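Local coordinates for hypothetical protein (Giardia lamblia, PDB 3I3F) that is of unknown function but belongs to the YjgF-like endoribonuclease L-PSP family and binds pentanoic acid in a pocket at the boundary between subunits, at residues V24-V29 against V45-S50; G51-G56 against E127-E132. All blocks are in the same frame, centred on the assembly; numbering follows the deposited sequence.

In the fold
Both contacts are made mainly by loops at the surface of one YjgF-like domain, their centres about 11 Å apart, and about 11 and 13 Å from the centre of the chain. They come in series: contact 1 closes at S50 before contact 2 opens at G51, so 45-50 and 51-56 form one continuous loop between strand 38-41 and helix 56-74. Its first half meets 24-29, earlier in the chain, and its second half meets 127-132, much later, which includes the start of strand 131-139. I47 CG1 packs on L53 CD1 at 3.6 Å, and G46 and D48 probably hydrogen-bond to H54. Together they contribute F26, V29 and E132 to the pentanoic acid pocket, to which the second subunit adds R118.

Contact 1: residues V24-V29 against V45-S50; sequences VKFENV and VGIDKS. With LEA (pentanoic acid), chain F.
One wall of the pentanoic acid pocket is built here, where the ring of F26 meets V45 and I47 and also the end of the ligand's alkyl chain. CZ of F26 lies 3.7 Å from V45 CG2, which approaches the ring obliquely, and 3.9 Å from I47 CD1, which sits at the ring edge near its plane. The ligand's terminal C6 is 3.5 Å from F26 CE2. With CG anti to its own carbonyl carbon (chi1 -53°), F26 directs the ring toward 45-50, where it can touch protein and ligand together. V29 supplies the next apolar patch, its CG2 standing 3.5 Å from ligand C3. Q126 of this chain and, from across the subunit boundary, R118 of the second subunit hydrogen-bond to the ligand.

Farther from the ligand, V24 covers I47: its CG2 is 4.1 Å from I47 CG2, while CG1 packs against the I47 carbonyl oxygen. A water accepts from V24 N at 2.9 Å and also lies within hydrogen-bonding distance of I47 O, linking the two backbones. The type I beta turn from F26 to V29 is closed by V29 N to F26 O and is further braced by K25. Its NZ donates to F26 O at 2.8 Å and also to V29 O, in each case from above the carbonyl plane; at F26 O, NZ and V29 N come from opposite faces. The curled K25 chain thus ties both ends of the turn.

The first segment belongs to the loop between strands 16-18 and 32-35, the second to the loop from strand 38-41 to helix 56-74, whose N67 ND2 bonds I47 O.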
loop_
_atom_site.group_PDB
_atom_site.type_symbol
_atom_site.label_atom_id
_atom_site.label_comp_id
_atom_site.label_asym_id
_atom_site.label_seq_id
_atom_site.Cartn_x
_atom_site.Cartn_y
_atom_site.Cartn_z
ATOM N N VAL A 24 -9.247 -16.283 10.993
ATOM C CA VAL A 24 -8.156 -17.104 10.475
ATOM C C VAL A 24 -6.810 -16.373 10.556
ATOM O O VAL A 24 -6.722 -15.168 10.302
ATOM C CB VAL A 24 -8.431 -17.557 9.015
ATOM C CG1 VAL A 24 -8.469 -16.365 8.062
ATOM C CG2 VAL A 24 -7.399 -18.578 8.561
ATOM N N LYS A 25 -5.777 -17.122 10.928
ATOM C CA LYS A 25 -4.424 -16.602 11.081
ATOM C C LYS A 25 -3.512 -17.377 10.132
ATOM O O LYS A 25 -3.530 -18.607 10.123
ATOM C CB LYS A 25 -3.970 -16.776 12.536
ATOM C CG LYS A 25 -2.513 -16.416 12.820
ATOM C CD LYS A 25 -2.239 -14.944 12.592
ATOM C CE LYS A 25 -0.820 -14.568 12.993
ATOM N NZ LYS A 25 0.207 -15.181 12.106
ATOM N N PHE A 26 -2.735 -16.654 9.329
ATOM C CA PHE A 26 -1.816 -17.270 8.371
ATOM C C PHE A 26 -0.386 -17.209 8.900
ATOM O O PHE A 26 0.034 -16.190 9.451
ATOM C CB PHE A 26 -1.920 -16.579 7.008
ATOM C CG PHE A 26 -3.324 -16.505 6.474
ATOM C CD1 PHE A 26 -3.990 -17.656 6.080
ATOM C CD2 PHE A 26 -3.983 -15.286 6.374
ATOM C CE1 PHE A 26 -5.293 -17.594 5.591
ATOM C CE2 PHE A 26 -5.283 -15.215 5.888
ATOM C CZ PHE A 26 -5.937 -16.370 5.497
ATOM N N GLU A 27 0.355 -18.303 8.717
ATOM C CA GLU A 27 1.704 -18.464 9.277
ATOM C C GLU A 27 2.639 -17.287 9.010
ATOM O O GLU A 27 3.352 -16.842 9.910
ATOM C CB GLU A 27 2.360 -19.740 8.727
ATOM C CG GLU A 27 3.784 -19.974 9.251
ATOM C CD GLU A 27 4.417 -21.260 8.751
ATOM O OE1 GLU A 27 4.010 -21.768 7.687
ATOM O OE2 GLU A 27 5.343 -21.757 9.427
ATOM N N ASN A 28 2.646 -16.803 7.772
ATOM C CA ASN A 28 3.597 -15.771 7.351
ATOM C C ASN A 28 3.123 -14.345 7.614
ATOM O O ASN A 28 3.874 -13.397 7.380
ATOM C CB ASN A 28 3.894 -15.906 5.854
ATOM C CG ASN A 28 4.433 -17.273 5.479
ATOM O OD1 ASN A 28 5.221 -17.870 6.215
ATOM N ND2 ASN A 28 4.017 -17.772 4.321
ATOM N N VAL A 29 1.894 -14.195 8.102
ATOM C CA VAL A 29 1.194 -12.917 8.060
ATOM C C VAL A 29 0.753 -12.440 9.440
ATOM O O VAL A 29 -0.068 -13.082 10.097
ATOM C CB VAL A 29 -0.056 -13.027 7.157
ATOM C CG1 VAL A 29 -0.732 -11.668 6.989
ATOM C CG2 VAL A 29 0.315 -13.616 5.805
ATOM N N VAL A 45 -8.839 -12.004 3.541
ATOM C CA VAL A 45 -9.435 -12.750 2.442
ATOM C C VAL A 45 -10.672 -13.489 2.943
ATOM O O VAL A 45 -10.937 -13.524 4.148
ATOM C CB VAL A 45 -8.417 -13.741 1.836
ATOM C CG1 VAL A 45 -7.244 -12.980 1.215
ATOM C CG2 VAL A 45 -7.928 -14.725 2.894
ATOM N N GLY A 46 -11.422 -14.077 2.015
ATOM C CA GLY A 46 -12.720 -14.674 2.328
ATOM C C GLY A 46 -12.662 -16.079 2.897
ATOM O O GLY A 46 -13.384 -16.966 2.442
ATOM N N ILE A 47 -11.813 -16.272 3.905
ATOM C CA ILE A 47 -11.636 -17.560 4.569
ATOM C C ILE A 47 -12.155 -17.437 5.997
ATOM O O ILE A 47 -11.831 -16.475 6.697
ATOM C CB ILE A 47 -10.148 -17.970 4.573
ATOM C CG1 ILE A 47 -9.661 -18.187 3.136
ATOM C CG2 ILE A 47 -9.934 -19.233 5.407
ATOM C CD1 ILE A 47 -8.170 -18.418 3.010
ATOM N N ASP A 48 -12.972 -18.401 6.424
ATOM C CA ASP A 48 -13.552 -18.366 7.769
ATOM C C ASP A 48 -12.593 -18.992 8.784
ATOM O O ASP A 48 -11.514 -19.461 8.414
ATOM C CB ASP A 48 -14.952 -19.014 7.802
ATOM C CG ASP A 48 -14.945 -20.492 7.437
ATOM O OD1 ASP A 48 -13.931 -21.181 7.660
ATOM O OD2 ASP A 48 -15.985 -20.965 6.928
ATOM N N LYS A 49 -12.979 -18.981 10.058
ATOM C CA LYS A 49 -12.106 -19.457 11.137
ATOM C C LYS A 49 -11.700 -20.927 10.975
ATOM O O LYS A 49 -10.590 -21.308 11.350
ATOM C CB LYS A 49 -12.769 -19.219 12.502
ATOM C CG LYS A 49 -12.058 -19.851 13.699
ATOM C CD LYS A 49 -10.629 -19.356 13.877
ATOM C CE LYS A 49 -9.914 -20.185 14.929
ATOM N NZ LYS A 49 -8.544 -19.689 15.216
ATOM N N SER A 50 -12.588 -21.742 10.405
ATOM C CA SER A 50 -12.288 -23.157 10.165
ATOM C C SER A 50 -11.261 -23.370 9.047
ATOM O O SER A 50 -10.791 -24.488 8.848
ATOM C CB SER A 50 -13.566 -23.942 9.845
ATOM O OG SER A 50 -14.039 -23.662 8.537
HETATM C C2 LEA F . 0.388 -13.252 2.282
HETATM O O2 LEA F . 0.878 -12.143 2.590
HETATM C C3 LEA F . -1.046 -13.581 2.632
HETATM C C4 LEA F . -1.788 -12.377 3.212
HETATM C C5 LEA F . -3.239 -12.680 3.585
HETATM C C6 LEA F . -3.769 -13.972 3.000
HETATM O O1 LEA F . 1.049 -14.128 1.687
HETATM O O HOH W 1 -11.670 -16.034 9.486
#

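Contact 2: residues G51-G56 against E127-E132; sequences GTLHKG and EGLLVE
Over their touching parts, the backbones of 51-56 and 127-132 run 46° apart, judged from CA 53 to 56 against CA 127 to 130. They stay well separated, with L53 CA 7.8 Å from G128 CA and G56 CA 7.5 Å from L130 CA, so side chains bridge the gap. G128 has positive phi (86°), and CD2 of L53 lies close to its backbone.

L53 makes two of the approaches, one with each methyl. CD2 rests 3.5 Å from the G128 carbonyl oxygen, while CD1 reaches CD2 of L129 at 3.8 Å, the two leucine side chains crossing at about a right angle. Since CG of L53 extends trans to the backbone N (chi1 180°), its branched end projects into the gap and spans G128 and L129. L129 starts from a CB directed away from 51-56, but its branch turns back to meet L53. Farther along, L130 sends CD1 onto the backbone of G56, 3.4 Å from G56 C, an apolar methyl lying against a main-chain segment without a side chain.

Q60 of helix 56-74 makes a polar link between the two loops: its NE2 donates to both H54 O and G128 O, and its OE1 accepts from L130 N. This glutamine thereby joins the approach to its own helix to the turn leading into strand 131-139. The same strand pairs with strand 82-90, the backbones of E132 and F88 being hydrogen-bonded, and carries E132 into the ligand pocket beside C119 of the second subunit.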
loop_
_atom_site.group_PDB
_atom_site.type_symbol
_atom_site.label_atom_id
_atom_site.label_comp_id
_atom_site.label_asym_id
_atom_site.label_seq_id
_atom_site.Cartn_x
_atom_site.Cartn_y
_atom_site.Cartn_z
ATOM N N GLY A 51 -10.923 -22.304 8.320
ATOM C CA GLY A 51 -9.939 -22.371 7.240
ATOM C C GLY A 51 -10.562 -22.629 5.879
ATOM O O GLY A 51 -9.853 -22.919 4.916
ATOM N N THR A 52 -11.886 -22.514 5.798
ATOM C CA THR A 52 -12.618 -22.767 4.562
ATOM C C THR A 52 -12.741 -21.489 3.738
ATOM O O THR A 52 -13.243 -20.476 4.227
ATOM C CB THR A 52 -14.032 -23.309 4.854
ATOM O OG1 THR A 52 -13.933 -24.540 5.582
ATOM C CG2 THR A 52 -14.798 -23.549 3.560
ATOM N N LEU A 53 -12.278 -21.551 2.493
ATOM C CA LEU A 53 -12.451 -20.458 1.541
ATOM C C LEU A 53 -13.874 -20.508 0.995
ATOM O O LEU A 53 -14.281 -21.510 0.404
ATOM C CB LEU A 53 -11.446 -20.587 0.393
ATOM C CG LEU A 53 -11.493 -19.515 -0.702
ATOM C CD1 LEU A 53 -11.143 -18.140 -0.145
ATOM C CD2 LEU A 53 -10.557 -19.892 -1.840
ATOM N N HIS A 54 -14.626 -19.430 1.196
ATOM C CA HIS A 54 -16.019 -19.374 0.751
ATOM C C HIS A 54 -16.113 -19.319 -0.773
ATOM O O HIS A 54 -15.163 -18.917 -1.450
ATOM C CB HIS A 54 -16.743 -18.188 1.398
ATOM C CG HIS A 54 -17.076 -18.407 2.842
ATOM N ND1 HIS A 54 -18.237 -17.940 3.420
ATOM C CD2 HIS A 54 -16.413 -19.071 3.819
ATOM C CE1 HIS A 54 -18.266 -18.291 4.693
ATOM N NE2 HIS A 54 -17.171 -18.981 4.959
ATOM N N LYS A 55 -17.263 -19.737 -1.299
ATOM C CA LYS A 55 -17.452 -19.907 -2.737
ATOM C C LYS A 55 -18.056 -18.666 -3.386
ATOM O O LYS A 55 -19.128 -18.208 -2.989
ATOM C CB LYS A 55 -18.354 -21.114 -3.009
ATOM N N GLY A 56 -17.362 -18.134 -4.387
ATOM C CA GLY A 56 -17.861 -17.007 -5.165
ATOM C C GLY A 56 -17.459 -15.657 -4.605
ATOM O O GLY A 56 -17.097 -15.533 -3.432
ATOM N N GLU A 127 -4.033 -18.802 -5.078
ATOM C CA GLU A 127 -5.014 -19.756 -5.614
ATOM C C GLU A 127 -6.393 -19.652 -4.956
ATOM O O GLU A 127 -6.510 -19.677 -3.728
ATOM C CB GLU A 127 -4.484 -21.188 -5.479
ATOM C CG GLU A 127 -5.317 -22.237 -6.205
ATOM C CD GLU A 127 -4.648 -23.599 -6.223
ATOM O OE1 GLU A 127 -3.454 -23.681 -5.865
ATOM O OE2 GLU A 127 -5.316 -24.586 -6.598
ATOM N N GLY A 128 -7.427 -19.514 -5.786
ATOM C CA GLY A 128 -8.819 -19.506 -5.325
ATOM C C GLY A 128 -9.361 -18.160 -4.868
ATOM O O GLY A 128 -10.579 -17.982 -4.782
ATOM N N LEU A 129 -8.471 -17.213 -4.575
ATOM C CA LEU A 129 -8.876 -15.913 -4.045
ATOM C C LEU A 129 -9.429 -15.017 -5.148
ATOM O O LEU A 129 -8.779 -14.816 -6.177
ATOM C CB LEU A 129 -7.692 -15.213 -3.370
ATOM C CG LEU A 129 -7.020 -15.947 -2.208
ATOM C CD1 LEU A 129 -5.865 -15.119 -1.663
ATOM C CD2 LEU A 129 -8.021 -16.258 -1.109
ATOM N N LEU A 130 -10.630 -14.484 -4.926
ATOM C CA LEU A 130 -11.276 -13.574 -5.874
ATOM C C LEU A 130 -11.130 -12.113 -5.456
ATOM O O LEU A 130 -11.245 -11.212 -6.286
ATOM C CB LEU A 130 -12.761 -13.922 -6.008
ATOM C CG LEU A 130 -13.058 -15.355 -6.462
ATOM C CD1 LEU A 130 -14.552 -15.630 -6.408
ATOM C CD2 LEU A 130 -12.514 -15.607 -7.861
ATOM N N VAL A 131 -10.892 -11.892 -4.164
ATOM C CA VAL A 131 -10.731 -10.556 -3.609
ATOM C C VAL A 131 -9.784 -10.616 -2.414
ATOM O O VAL A 131 -9.732 -11.618 -1.695
ATOM C CB VAL A 131 -12.095 -9.958 -3.168
ATOM C CG1 VAL A 131 -12.799 -10.883 -2.180
ATOM C CG2 VAL A 131 -11.912 -8.567 -2.568
ATOM N N GLU A 132 -9.024 -9.547 -2.224
ATOM C CA GLU A 132 -8.172 -9.406 -1.054
ATOM C C GLU A 132 -8.127 -7.939 -0.663
ATOM O O GLU A 132 -7.960 -7.071 -1.520
ATOM C CB GLU A 132 -6.763 -9.923 -1.342
ATOM C CG GLU A 132 -5.851 -9.907 -0.120
ATOM C CD GLU A 132 -4.541 -10.636 -0.327
ATOM O OE1 GLU A 132 -4.368 -11.300 -1.374
ATOM O OE2 GLU A 132 -3.679 -10.548 0.575
#